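Local coordinates for glyoxalase 3 (Candida albicans, PDB 4LRU), which converts methylglyoxal to D-lactate in a single glutathione-independent step, detoxifying methylglyoxal made by the cell's own metabolism, at residues A[28-33]-A[69-74]; A[36-41]-A[231-236]; A[90-95]-A[122-127]; A[107-112]-A[172-177]; A[140-145]-A[216-221]. One frame throughout, in Å; residues are numbered along the deposited sequence.

Contact 1 (A[28-33]-A[69-74]); sequences FVVEAL and GEDKEI. With ACT (acetate ion), chain C.
Leu33 and Val30 on the first turns of helix 29-42 meet Asp71 and Ile74 on helix 69-76. This is a nearly perpendicular helix-helix junction in the DJ-1/PfpI fold: the short segment axes make an angle of 82° and stay 11.4 Å apart at their closest. The CA atoms of Leu33 and Asp71 are the nearest pair across it, at 7.5 Å.

Apolar contact runs through the fork of Leu33. Its CG sits anti to the backbone N (chi1 -167°), which sends both methyls at the other helix. CD1 touches Ile74 CG2 at 4.1 Å, and Phe82 of helix 81-87 packs on both of these side chains.

The remaining contacts set methyls against oxygens. CD1 of Leu33 also rests on the backbone, 3.5 Å from Asp71 O, while its sister CD2 lies 3.7 Å from Asp71 OD1. Val30 comes to the same carboxylate at about a right angle, its CG1 3.8 Å from Asp71 OD2, so each apolar side chain lies against a different oxygen in van der Waals contact. Asp71 is not left to hydrocarbon alone, because His34 NE2, on the next residue after Leu33 in the same helix, makes a hydrogen bond with OD2.

Polar chemistry on the outer side belongs to Lys72, whose CB points away from helix 29-42. It forms a salt bridge with Asp76, and a bend at its last torsion brings NZ to an acetate ion, probably from the crystallisation liquor, with Lys72 NZ 2.7 Å from acetate O.

Contact 2 (A[36-41]-A[231-236]); sequences FEVFRK and DVIAAF. With EDO (1,2-ethanediol), chain B.
Phe39 and Ile233 bring their CA atoms within 8.1 Å of each other where helix 29-42 and helix 225-236 run side by side, their short segment axes 11.1 Å apart at 43° with both helices heading the same general way. The two helices lie on one face of the central sheet of this flavodoxin-like DJ-1 fold: Phe39 also packs on Ile46 of strand 45-50, and Val232 on Val134 and Ser136 of strand 134-138.

The contact is all hydrocarbon. Phe39 starts off across the line between the helices, but its far end comes nearer to helix 225-236, so that CE1 and CZ do the touching. Ile233 CG1 comes up at the ring edge, near its plane, 4.0 Å from Phe39 CE1, the two side chains running alongside with opposite headings. The side chains of Val232 and Phe39 cross at about a right angle; with Val232 CG1 anti to the backbone N (chi1 165°), that methyl reaches Phe39 CZ at 3.9 Å. Ile233 has a second neighbour, its terminal CD1 lying 3.8 Å from Val38 CG1. Tyr44, in the loop after helix 29-42, touches both Phe39 and Ile233.

Elsewhere on helix 29-42, Arg40 grips Glu37 side-on one turn back, NE and NH2 each taking one carboxylate oxygen. The carboxylate lies at the guanidinium edge, yet both nitrogens come from above the carboxylate plane. Lys41 stretches out to an ethanediol molecule, probably from the crystallisation liquor, with Lys41 NZ 2.9 Å from ethanediol O1.

Contact 3 (A[90-95]-A[122-127]); sequences KKASDL and QKIATT
Ala92 and Leu95 face Ile124 without any ring between them, so the flat groups here are peptides. Ile124 CD1 comes up to the carbonyl oxygen of Ala92, at 4.3 Å from Ala92 O. The carbonyl of Lys123, just before Ile124 in its helix, is gripped from both of its faces: Thr127 N reaches it from one and Thr127 OG1 from the other. The hydroxyl bond, 2.8 Å from Thr127 OG1 to Lys123 O, is tilted 34° from the carbonyl plane.

Everything that crosses the contact converges on the tip of Ile124. Its CD1 is 4.3 Å from Ala92 CB and 4.4 Å from Leu95 CD1, a light touch without polar bonds. It joins the 3-10 turn 92-94, which leaves the edge strand 90-91, one of the two outermost in the central sheet of the DJ-1 fold, to helix 119-130. Leu8 of strand 6-10 lies under both Leu95 and Ile124, and Leu95 also rests on Gln47 and Ala49 of strand 45-50. The turn is closed by its own backbone, with Asp94 N bonded to Lys91 O at 2.9 Å and Leu95 N to Ala92 O.

Contact 4 (A[107-112]-A[172-177]); sequences AGHGTL and DILGVT
His109 carries this whole contact, pushing its imidazole against Leu174 and Val176 at the C-terminal end of helix 168-173 and just beyond. The tight part is at the outer end of the ring, around CE1 and NE2. Leu174 CD1 meets it at the edge, near the ring plane, 3.6 Å from His109 CE1. The side chains of Val176 and His109 extend toward each other from their two backbones, and Val176 CG2 lies 3.6 Å from His109 NE2 and somewhat further from CD2. With CG1 anti to the carbonyl carbon (chi1 -56°), CG2 is left between the backbone N and the carbonyl carbon, directed at the ring. The ring is further fixed by a hydrogen bond between His109 NE2 and Glu171 OE1, and it meets the rings of His140 and Phe18; Tyr19 and Thr25 touch it as well.

The other side is loose. Leu174 is only partly buried, and beyond it the chain turns out to solvent through Gly175, which ends the helix in a Schellman motif. Gly175 N bonds back to Asp172 O at 2.9 Å, and the positive phi of 72° turns the chain off the helix. Asp172, itself exposed, uses the anti lone pair of OD1 for a short bond from Thr177 OG1, tying the two ends of this loop together. Behind His109, Gly108 O receives both Thr111 N and Thr111 OG1, leading into helix 111-114.

Glu171 and His140 are both inferred active-site residues, so His109, bonded to one and with its ring meeting that of the other at about 40°, probably forms part of the wall of the glyoxalase active site in this DJ-1 superfamily enzyme.

Contact 5 (A[140-145]-A[216-221]); sequences HGPAIF and IVTGVN
The turn that leaves the nucleophile elbow, just past the inferred active-site residues Cys139 and His140, lays Pro142 and Phe145 on Thr218 and Ile216 of strand 216-219. Thr218 is the middle of the contact. Its methyl CG2 points between the other two side chains and lies 4.0 Å from Pro142 CG and 4.1 Å from Phe145 CE2. Against the phenyl ring this methyl sits at the edge, near the plane. Ile216 joins in two residues earlier on the same face of the strand, with its CG2 4.3 Å from Phe145 CZ.

The elbow belongs to the core of the DJ-1 fold: strand 134-138 runs parallel beside 216-219 and hands the chain to Cys139, after which the 3-10 segment 141-145 folds over the sheet, Ala143 N bonding back to His140 O at 2.9 Å. Pro142 consequently also touches Ala137, and Phe145 touches Val135, both on that neighbouring strand. Val217, whose CB points the other way, packs beneath the sheet on helix 225-236.

One face of the Phe145 ring is covered by its own neighbour, Ile144 CG2 standing 3.9 Å above the ring centre. Thr218 splits its two branches between different jobs. A chi1 of 48° places OG1 between the backbone N and the carbonyl carbon, where it bonds Thr164 N, and leaves CG2 for the apolar side. His140 turns its CB away from the strand, and its NE2 is bonded to Glu171 OE2.

How the contacts relate
Contacts 4 and 5 meet at the active site, their centres 13 Å apart: His109 NE2 of one lies 3.1 Å from His140 CE1 of the other, and Glu171 bonds both histidines. Contact 1 reaches the same region through a probable hydrogen bond of 2.9 Å from Phe28 N to Ala107 O, and Glu31 touches Cys139. Contacts 1 and 2 share helix 29-42 and are 16 Å apart between centres. Contact 2 backs onto contact 5 through Val217, on the opposite face of the sheet from Pro142 and Phe145. Contact 3 lies on that latter face, linked to contact 5 by Gln122 NE2, 3.0 Å from Ile144 O.

Contact 1 (A[28-33]-A[69-74])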
# COMPACT_ATOMS: atom_id res chain seq x y z
N PHE A 28 -6.36 5.52 2.88
CA PHE A 28 -7.69 4.93 2.69
C PHE A 28 -7.90 3.87 3.74
O PHE A 28 -7.23 2.85 3.72
CB PHE A 28 -7.81 4.31 1.30
CG PHE A 28 -9.22 4.21 0.82
CD1 PHE A 28 -10.03 3.17 1.24
CD2 PHE A 28 -9.77 5.18 -0.01
CE1 PHE A 28 -11.36 3.11 0.84
CE2 PHE A 28 -11.09 5.12 -0.41
CZ PHE A 28 -11.88 4.08 0.01
N VAL A 29 -8.79 4.12 4.69
CA VAL A 29 -8.81 3.39 5.97
C VAL A 29 -8.66 1.88 5.78
O VAL A 29 -7.77 1.28 6.35
CB VAL A 29 -10.07 3.68 6.78
CG1 VAL A 29 -10.12 2.80 8.02
CG2 VAL A 29 -10.11 5.15 7.19
N VAL A 30 -9.55 1.25 5.02
CA VAL A 30 -9.54 -0.21 4.99
C VAL A 30 -8.32 -0.81 4.29
O VAL A 30 -8.02 -1.97 4.49
CB VAL A 30 -10.82 -0.83 4.41
CG1 VAL A 30 -12.00 -0.61 5.35
CG2 VAL A 30 -11.11 -0.30 3.02
N GLU A 31 -7.58 -0.00 3.53
CA GLU A 31 -6.33 -0.47 2.93
C GLU A 31 -5.21 -0.64 3.93
O GLU A 31 -4.26 -1.36 3.66
CB GLU A 31 -5.88 0.47 1.81
CG GLU A 31 -6.85 0.43 0.66
CD GLU A 31 -6.48 1.33 -0.50
OE1 GLU A 31 -5.33 1.83 -0.54
OE2 GLU A 31 -7.35 1.49 -1.37
N ALA A 32 -5.34 0.02 5.08
CA ALA A 32 -4.53 -0.24 6.25
C ALA A 32 -5.18 -1.25 7.18
O ALA A 32 -4.51 -2.16 7.68
CB ALA A 32 -4.26 1.04 7.00
N LEU A 33 -6.47 -1.08 7.44
CA LEU A 33 -7.18 -1.90 8.43
C LEU A 33 -7.29 -3.37 8.00
O LEU A 33 -6.96 -4.27 8.78
CB LEU A 33 -8.55 -1.30 8.74
CG LEU A 33 -9.33 -1.83 9.96
CD1 LEU A 33 -10.31 -0.78 10.48
CD2 LEU A 33 -10.06 -3.11 9.62
N GLY A 69 -19.76 -1.92 9.80
CA GLY A 69 -19.70 -3.27 10.36
C GLY A 69 -18.59 -3.40 11.39
O GLY A 69 -18.33 -2.48 12.16
N GLU A 70 -17.92 -4.55 11.38
CA GLU A 70 -16.88 -4.83 12.36
C GLU A 70 -15.64 -3.96 12.12
O GLU A 70 -14.91 -3.65 13.06
CB GLU A 70 -16.51 -6.32 12.32
CG GLU A 70 -17.65 -7.23 12.74
CD GLU A 70 -17.25 -8.69 12.83
OE1 GLU A 70 -16.29 -9.10 12.14
OE2 GLU A 70 -17.92 -9.43 13.59
N ASP A 71 -15.41 -3.56 10.87
CA ASP A 71 -14.31 -2.63 10.54
C ASP A 71 -14.48 -1.33 11.34
O ASP A 71 -13.53 -0.84 11.94
CB ASP A 71 -14.30 -2.26 9.06
CG ASP A 71 -13.92 -3.42 8.16
OD1 ASP A 71 -13.40 -4.47 8.62
OD2 ASP A 71 -14.13 -3.25 6.95
N LYS A 72 -15.69 -0.80 11.34
CA LYS A 72 -15.96 0.48 12.00
C LYS A 72 -15.84 0.34 13.51
O LYS A 72 -15.33 1.23 14.19
CB LYS A 72 -17.35 0.99 11.63
CG LYS A 72 -17.77 2.23 12.39
CD LYS A 72 -19.10 2.76 11.87
CE LYS A 72 -19.75 3.73 12.83
NZ LYS A 72 -18.84 4.83 13.27
N GLU A 73 -16.30 -0.79 14.02
CA GLU A 73 -16.17 -1.09 15.44
C GLU A 73 -14.70 -1.04 15.86
O GLU A 73 -14.33 -0.41 16.86
CB GLU A 73 -16.78 -2.47 15.76
CG GLU A 73 -18.30 -2.51 15.65
CD GLU A 73 -18.88 -3.90 15.84
OE1 GLU A 73 -18.13 -4.90 15.80
OE2 GLU A 73 -20.12 -4.00 16.02
N ILE A 74 -13.86 -1.69 15.06
CA ILE A 74 -12.42 -1.72 15.31
C ILE A 74 -11.87 -0.30 15.20
O ILE A 74 -11.09 0.15 16.04
CB ILE A 74 -11.72 -2.64 14.30
CG1 ILE A 74 -11.99 -4.11 14.65
CG2 ILE A 74 -10.22 -2.38 14.28
CD1 ILE A 74 -11.74 -5.07 13.51
C ACT C . -16.63 6.67 11.81
O ACT C . -17.36 5.82 11.25
OXT ACT C . -16.41 6.65 13.05
CH3 ACT C . -16.00 7.74 10.97

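Contact 2 (A[36-41]-A[231-236])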
# COMPACT_ATOMS: atom_id res chain seq x y z
N PHE A 36 -3.89 -5.11 8.05
CA PHE A 36 -3.51 -5.22 9.45
C PHE A 36 -4.20 -6.44 10.07
O PHE A 36 -3.57 -7.26 10.75
CB PHE A 36 -3.87 -3.95 10.23
CG PHE A 36 -3.55 -4.04 11.71
CD1 PHE A 36 -2.28 -3.77 12.18
CD2 PHE A 36 -4.52 -4.45 12.62
CE1 PHE A 36 -1.99 -3.86 13.53
CE2 PHE A 36 -4.23 -4.56 13.96
CZ PHE A 36 -2.96 -4.27 14.42
N GLU A 37 -5.50 -6.55 9.86
CA GLU A 37 -6.26 -7.62 10.51
C GLU A 37 -5.89 -9.00 9.95
O GLU A 37 -5.84 -9.97 10.71
CB GLU A 37 -7.76 -7.37 10.40
CG GLU A 37 -8.27 -6.25 11.30
CD GLU A 37 -8.23 -6.64 12.75
OE1 GLU A 37 -9.12 -7.41 13.19
OE2 GLU A 37 -7.30 -6.21 13.46
N VAL A 38 -5.66 -9.09 8.65
CA VAL A 38 -5.28 -10.37 8.03
C VAL A 38 -3.95 -10.84 8.63
O VAL A 38 -3.81 -11.99 9.06
CB VAL A 38 -5.15 -10.24 6.51
CG1 VAL A 38 -4.49 -11.47 5.91
CG2 VAL A 38 -6.53 -10.03 5.91
N PHE A 39 -2.97 -9.95 8.66
CA PHE A 39 -1.67 -10.29 9.20
C PHE A 39 -1.72 -10.54 10.72
O PHE A 39 -1.01 -11.40 11.23
CB PHE A 39 -0.66 -9.20 8.86
CG PHE A 39 -0.39 -9.05 7.38
CD1 PHE A 39 -0.13 -10.15 6.58
CD2 PHE A 39 -0.31 -7.80 6.81
CE1 PHE A 39 0.14 -10.01 5.23
CE2 PHE A 39 -0.04 -7.64 5.46
CZ PHE A 39 0.20 -8.75 4.67
N ARG A 40 -2.55 -9.79 11.43
CA ARG A 40 -2.70 -10.00 12.87
C ARG A 40 -3.26 -11.39 13.14
O ARG A 40 -2.75 -12.12 14.00
CB ARG A 40 -3.61 -8.95 13.49
CG ARG A 40 -3.74 -9.07 15.00
CD ARG A 40 -4.75 -8.10 15.60
NE ARG A 40 -6.10 -8.32 15.07
CZ ARG A 40 -6.90 -9.33 15.42
NH1 ARG A 40 -6.51 -10.23 16.32
NH2 ARG A 40 -8.10 -9.44 14.88
N LYS A 41 -4.31 -11.76 12.42
CA LYS A 41 -4.95 -13.05 12.64
C LYS A 41 -4.00 -14.19 12.28
O LYS A 41 -4.02 -15.26 12.91
CB LYS A 41 -6.26 -13.17 11.85
CG LYS A 41 -7.38 -12.32 12.44
CD LYS A 41 -8.52 -12.10 11.44
CE LYS A 41 -9.40 -10.92 11.87
NZ LYS A 41 -10.52 -10.66 10.92
N ASP A 231 -2.81 -13.10 -0.27
CA ASP A 231 -1.91 -13.59 -1.33
C ASP A 231 -0.44 -13.27 -1.01
O ASP A 231 0.47 -13.96 -1.49
CB ASP A 231 -2.33 -12.99 -2.67
CG ASP A 231 -3.61 -13.63 -3.23
OD1 ASP A 231 -3.99 -14.73 -2.78
OD2 ASP A 231 -4.21 -13.04 -4.15
N VAL A 232 -0.19 -12.25 -0.19
CA VAL A 232 1.13 -12.06 0.38
C VAL A 232 1.51 -13.27 1.24
O VAL A 232 2.59 -13.83 1.08
CB VAL A 232 1.20 -10.75 1.23
CG1 VAL A 232 2.43 -10.75 2.12
CG2 VAL A 232 1.20 -9.53 0.31
N ILE A 233 0.62 -13.68 2.12
CA ILE A 233 0.88 -14.87 2.96
C ILE A 233 1.18 -16.09 2.08
O ILE A 233 2.14 -16.83 2.32
CB ILE A 233 -0.27 -15.15 3.94
CG1 ILE A 233 -0.35 -14.00 4.96
CG2 ILE A 233 -0.10 -16.51 4.61
CD1 ILE A 233 -1.59 -13.98 5.82
N ALA A 234 0.37 -16.28 1.05
CA ALA A 234 0.55 -17.40 0.12
C ALA A 234 1.94 -17.38 -0.52
O ALA A 234 2.55 -18.44 -0.74
CB ALA A 234 -0.52 -17.36 -0.96
N ALA A 235 2.41 -16.19 -0.89
CA ALA A 235 3.68 -16.07 -1.62
C ALA A 235 4.87 -16.21 -0.67
O ALA A 235 5.94 -16.65 -1.07
CB ALA A 235 3.74 -14.74 -2.37
N PHE A 236 4.63 -15.87 0.59
CA PHE A 236 5.68 -15.73 1.62
C PHE A 236 5.96 -17.06 2.29
O PHE A 236 7.11 -17.39 2.57
CB PHE A 236 5.17 -14.71 2.66
CG PHE A 236 6.10 -14.45 3.81
CD1 PHE A 236 7.24 -13.70 3.65
CD2 PHE A 236 5.76 -14.86 5.09
CE1 PHE A 236 8.06 -13.40 4.71
CE2 PHE A 236 6.57 -14.57 6.18
CZ PHE A 236 7.73 -13.83 5.98
C1 EDO B . -10.16 -9.90 7.08
O1 EDO B . -9.54 -10.59 8.18
C2 EDO B . -10.26 -8.40 7.36
O2 EDO B . -10.81 -8.19 8.67

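Contact 3 (A[90-95]-A[122-127])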
# COMPACT_ATOMS: atom_id res chain seq x y z
N LYS A 90 5.45 4.71 13.38
CA LYS A 90 6.76 5.34 13.44
C LYS A 90 7.14 6.03 12.14
O LYS A 90 6.62 5.71 11.06
CB LYS A 90 7.85 4.33 13.82
CG LYS A 90 7.69 3.74 15.22
CD LYS A 90 7.91 4.76 16.32
CE LYS A 90 8.10 4.10 17.69
NZ LYS A 90 6.87 3.37 18.14
N LYS A 91 8.07 6.97 12.24
CA LYS A 91 8.73 7.51 11.06
C LYS A 91 9.70 6.46 10.52
O LYS A 91 10.46 5.87 11.28
CB LYS A 91 9.49 8.80 11.45
CG LYS A 91 10.05 9.57 10.27
CD LYS A 91 10.46 10.97 10.68
CE LYS A 91 11.64 10.96 11.65
NZ LYS A 91 12.12 12.34 11.92
N ALA A 92 9.67 6.22 9.21
CA ALA A 92 10.43 5.10 8.62
C ALA A 92 11.92 5.15 8.97
O ALA A 92 12.54 4.12 9.24
CB ALA A 92 10.22 5.03 7.11
N SER A 93 12.50 6.35 8.97
CA SER A 93 13.93 6.50 9.23
C SER A 93 14.31 6.10 10.66
O SER A 93 15.48 5.84 10.93
CB SER A 93 14.37 7.93 8.98
OG SER A 93 13.75 8.79 9.91
N ASP A 94 13.34 6.07 11.57
CA ASP A 94 13.59 5.64 12.95
C ASP A 94 13.58 4.11 13.11
O ASP A 94 13.81 3.60 14.21
CB ASP A 94 12.59 6.25 13.92
CG ASP A 94 12.77 7.75 14.08
OD1 ASP A 94 13.93 8.21 14.03
OD2 ASP A 94 11.74 8.44 14.24
N LEU A 95 13.37 3.38 12.02
CA LEU A 95 13.30 1.92 12.07
C LEU A 95 14.54 1.30 11.46
O LEU A 95 15.22 1.92 10.64
CB LEU A 95 12.07 1.46 11.29
CG LEU A 95 10.74 2.01 11.80
CD1 LEU A 95 9.61 1.56 10.88
CD2 LEU A 95 10.46 1.62 13.24
N GLN A 122 11.18 3.01 0.96
CA GLN A 122 11.68 2.26 -0.19
C GLN A 122 12.84 1.35 0.20
O GLN A 122 12.96 0.22 -0.32
CB GLN A 122 12.06 3.20 -1.33
CG GLN A 122 10.85 3.77 -2.05
CD GLN A 122 11.23 4.71 -3.17
OE1 GLN A 122 12.22 5.44 -3.06
NE2 GLN A 122 10.50 4.66 -4.27
N LYS A 123 13.70 1.84 1.09
CA LYS A 123 14.84 1.07 1.56
C LYS A 123 14.37 -0.14 2.37
O LYS A 123 14.93 -1.23 2.26
CB LYS A 123 15.79 1.94 2.40
CG LYS A 123 16.99 1.20 2.97
CD LYS A 123 17.93 0.76 1.86
CE LYS A 123 19.22 0.15 2.40
NZ LYS A 123 20.02 -0.49 1.32
N ILE A 124 13.31 0.03 3.15
CA ILE A 124 12.71 -1.12 3.85
C ILE A 124 12.19 -2.14 2.82
O ILE A 124 12.48 -3.34 2.92
CB ILE A 124 11.61 -0.73 4.85
CG1 ILE A 124 12.17 0.26 5.87
CG2 ILE A 124 11.05 -2.00 5.50
CD1 ILE A 124 11.15 0.79 6.87
N ALA A 125 11.50 -1.66 1.79
CA ALA A 125 11.01 -2.54 0.72
C ALA A 125 12.14 -3.33 0.06
O ALA A 125 12.02 -4.55 -0.14
CB ALA A 125 10.26 -1.74 -0.31
N THR A 126 13.23 -2.67 -0.31
CA THR A 126 14.29 -3.38 -1.03
C THR A 126 15.04 -4.33 -0.10
O THR A 126 15.53 -5.38 -0.53
CB THR A 126 15.30 -2.43 -1.73
OG1 THR A 126 15.89 -1.52 -0.78
CG2 THR A 126 14.62 -1.65 -2.84
N THR A 127 15.15 -3.96 1.18
CA THR A 127 15.81 -4.81 2.16
C THR A 127 15.00 -6.09 2.33
O THR A 127 15.55 -7.20 2.31
CB THR A 127 15.99 -4.07 3.50
OG1 THR A 127 16.87 -2.96 3.30
CG2 THR A 127 16.57 -4.97 4.54

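Contact 4 (A[107-112]-A[172-177])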
# COMPACT_ATOMS: atom_id res chain seq x y z
N ALA A 107 -2.64 2.39 0.73
CA ALA A 107 -2.66 3.57 -0.11
C ALA A 107 -3.81 4.51 0.20
O ALA A 107 -3.99 4.92 1.35
CB ALA A 107 -2.57 3.18 -1.57
N GLY A 108 -4.55 4.89 -0.83
CA GLY A 108 -5.15 6.21 -0.89
C GLY A 108 -4.33 7.06 -1.82
O GLY A 108 -3.13 6.82 -1.97
N HIS A 109 -4.96 8.04 -2.45
CA HIS A 109 -4.28 8.84 -3.47
C HIS A 109 -3.08 9.61 -2.90
O HIS A 109 -2.20 10.02 -3.65
CB HIS A 109 -5.26 9.81 -4.13
CG HIS A 109 -6.13 9.19 -5.17
ND1 HIS A 109 -7.30 8.52 -4.86
CD2 HIS A 109 -6.02 9.15 -6.52
CE1 HIS A 109 -7.87 8.08 -5.98
NE2 HIS A 109 -7.11 8.46 -7.00
N GLY A 110 -3.03 9.80 -1.59
CA GLY A 110 -1.89 10.48 -0.98
C GLY A 110 -0.57 9.84 -1.40
O GLY A 110 0.45 10.53 -1.56
N THR A 111 -0.56 8.53 -1.57
CA THR A 111 0.68 7.82 -1.93
C THR A 111 1.33 8.34 -3.22
O THR A 111 2.54 8.20 -3.40
CB THR A 111 0.47 6.30 -2.12
OG1 THR A 111 -0.50 6.08 -3.16
CG2 THR A 111 0.02 5.64 -0.85
N LEU A 112 0.53 8.89 -4.13
CA LEU A 112 1.03 9.43 -5.38
C LEU A 112 2.03 10.54 -5.12
O LEU A 112 2.91 10.80 -5.96
CB LEU A 112 -0.11 9.97 -6.24
CG LEU A 112 -1.08 8.89 -6.73
CD1 LEU A 112 -2.34 9.52 -7.28
CD2 LEU A 112 -0.44 7.99 -7.78
N ASP A 172 -10.98 8.45 -13.58
CA ASP A 172 -12.03 9.23 -14.21
C ASP A 172 -13.25 9.24 -13.29
O ASP A 172 -13.87 10.27 -13.06
CB ASP A 172 -12.45 8.62 -15.55
CG ASP A 172 -11.46 8.89 -16.68
OD1 ASP A 172 -10.46 9.61 -16.50
OD2 ASP A 172 -11.70 8.37 -17.80
N ILE A 173 -13.62 8.05 -12.81
CA ILE A 173 -14.84 7.90 -12.06
C ILE A 173 -14.75 8.72 -10.77
O ILE A 173 -15.74 9.35 -10.36
CB ILE A 173 -15.11 6.42 -11.74
CG1 ILE A 173 -15.39 5.65 -13.05
CG2 ILE A 173 -16.31 6.29 -10.81
CD1 ILE A 173 -15.27 4.15 -12.89
N LEU A 174 -13.55 8.84 -10.22
CA LEU A 174 -13.35 9.61 -9.00
C LEU A 174 -13.10 11.09 -9.27
O LEU A 174 -12.99 11.90 -8.34
CB LEU A 174 -12.21 9.03 -8.18
CG LEU A 174 -12.48 7.63 -7.61
CD1 LEU A 174 -11.27 7.13 -6.84
CD2 LEU A 174 -13.73 7.62 -6.74
N GLY A 175 -12.99 11.44 -10.55
CA GLY A 175 -12.84 12.82 -10.97
C GLY A 175 -11.47 13.40 -10.68
O GLY A 175 -11.34 14.62 -10.49
N VAL A 176 -10.44 12.56 -10.66
CA VAL A 176 -9.08 13.04 -10.36
C VAL A 176 -8.06 12.90 -11.50
O VAL A 176 -6.88 13.20 -11.33
CB VAL A 176 -8.53 12.36 -9.10
CG1 VAL A 176 -9.49 12.59 -7.94
CG2 VAL A 176 -8.31 10.88 -9.35
N THR A 177 -8.50 12.46 -12.67
CA THR A 177 -7.58 12.31 -13.78
C THR A 177 -6.84 13.61 -14.14
O THR A 177 -5.63 13.60 -14.32
CB THR A 177 -8.32 11.80 -15.03
OG1 THR A 177 -8.99 10.57 -14.71
CG2 THR A 177 -7.34 11.57 -16.16

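Contact 5 (A[140-145]-A[216-221])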
# COMPACT_ATOMS: atom_id res chain seq x y z
N HIS A 140 -3.14 2.58 -5.07
CA HIS A 140 -2.00 3.40 -5.55
C HIS A 140 -0.68 3.07 -4.87
O HIS A 140 0.36 3.66 -5.18
CB HIS A 140 -2.29 4.90 -5.42
CG HIS A 140 -3.43 5.35 -6.27
ND1 HIS A 140 -4.73 5.38 -5.82
CD2 HIS A 140 -3.48 5.69 -7.58
CE1 HIS A 140 -5.53 5.75 -6.80
NE2 HIS A 140 -4.80 5.93 -7.88
N GLY A 141 -0.74 2.13 -3.94
CA GLY A 141 0.45 1.67 -3.22
C GLY A 141 1.65 1.34 -4.09
O GLY A 141 2.79 1.53 -3.66
N PRO A 142 1.43 0.76 -5.28
CA PRO A 142 2.56 0.45 -6.15
C PRO A 142 3.37 1.65 -6.63
O PRO A 142 4.43 1.48 -7.24
CB PRO A 142 1.91 -0.30 -7.32
CG PRO A 142 0.74 -0.97 -6.68
CD PRO A 142 0.20 0.08 -5.74
N ALA A 143 2.91 2.85 -6.32
CA ALA A 143 3.74 4.04 -6.48
C ALA A 143 5.05 3.91 -5.70
O ALA A 143 6.03 4.57 -6.05
CB ALA A 143 2.99 5.30 -6.05
N ILE A 144 5.09 3.05 -4.69
CA ILE A 144 6.33 2.77 -3.97
C ILE A 144 7.43 2.24 -4.89
O ILE A 144 8.62 2.39 -4.62
CB ILE A 144 6.10 1.83 -2.77
CG1 ILE A 144 7.24 1.95 -1.75
CG2 ILE A 144 5.92 0.39 -3.25
CD1 ILE A 144 7.24 3.22 -0.93
N PHE A 145 7.03 1.62 -6.00
CA PHE A 145 8.01 1.04 -6.91
C PHE A 145 8.53 2.06 -7.92
O PHE A 145 9.45 1.78 -8.70
CB PHE A 145 7.38 -0.13 -7.68
CG PHE A 145 6.88 -1.25 -6.80
CD1 PHE A 145 7.74 -1.92 -5.96
CD2 PHE A 145 5.55 -1.64 -6.85
CE1 PHE A 145 7.29 -2.96 -5.16
CE2 PHE A 145 5.09 -2.67 -6.05
CZ PHE A 145 5.96 -3.32 -5.20
N ILE A 216 6.44 -10.56 -5.40
CA ILE A 216 5.77 -9.27 -5.55
C ILE A 216 4.28 -9.52 -5.69
O ILE A 216 3.85 -10.27 -6.57
CB ILE A 216 6.27 -8.54 -6.79
CG1 ILE A 216 7.78 -8.36 -6.70
CG2 ILE A 216 5.56 -7.20 -6.93
CD1 ILE A 216 8.42 -7.80 -7.95
N VAL A 217 3.49 -8.91 -4.81
CA VAL A 217 2.05 -9.10 -4.80
C VAL A 217 1.36 -7.74 -4.80
O VAL A 217 1.63 -6.89 -3.96
CB VAL A 217 1.59 -9.91 -3.58
CG1 VAL A 217 0.09 -10.12 -3.60
CG2 VAL A 217 2.31 -11.24 -3.53
N THR A 218 0.49 -7.52 -5.77
CA THR A 218 -0.24 -6.26 -5.83
C THR A 218 -1.73 -6.49 -6.00
O THR A 218 -2.16 -7.52 -6.52
CB THR A 218 0.28 -5.39 -6.99
OG1 THR A 218 0.35 -6.16 -8.20
CG2 THR A 218 1.68 -4.86 -6.68
N GLY A 219 -2.52 -5.50 -5.56
CA GLY A 219 -3.97 -5.51 -5.72
C GLY A 219 -4.51 -4.18 -6.20
O GLY A 219 -3.84 -3.15 -6.13
N VAL A 220 -5.75 -4.18 -6.67
CA VAL A 220 -6.24 -3.06 -7.48
C VAL A 220 -6.73 -1.85 -6.67
O VAL A 220 -6.57 -0.69 -7.09
CB VAL A 220 -7.36 -3.52 -8.41
CG1 VAL A 220 -7.90 -2.36 -9.23
CG2 VAL A 220 -6.84 -4.62 -9.33
N ASN A 221 -7.37 -2.11 -5.54
CA ASN A 221 -8.36 -1.19 -4.97
C ASN A 221 -8.73 -1.56 -3.54
O ASN A 221 -8.27 -2.57 -3.01
CB ASN A 221 -9.62 -1.17 -5.86
CG ASN A 221 -10.16 -2.57 -6.14
OD1 ASN A 221 -10.01 -3.47 -5.31
ND2 ASN A 221 -10.73 -2.77 -7.32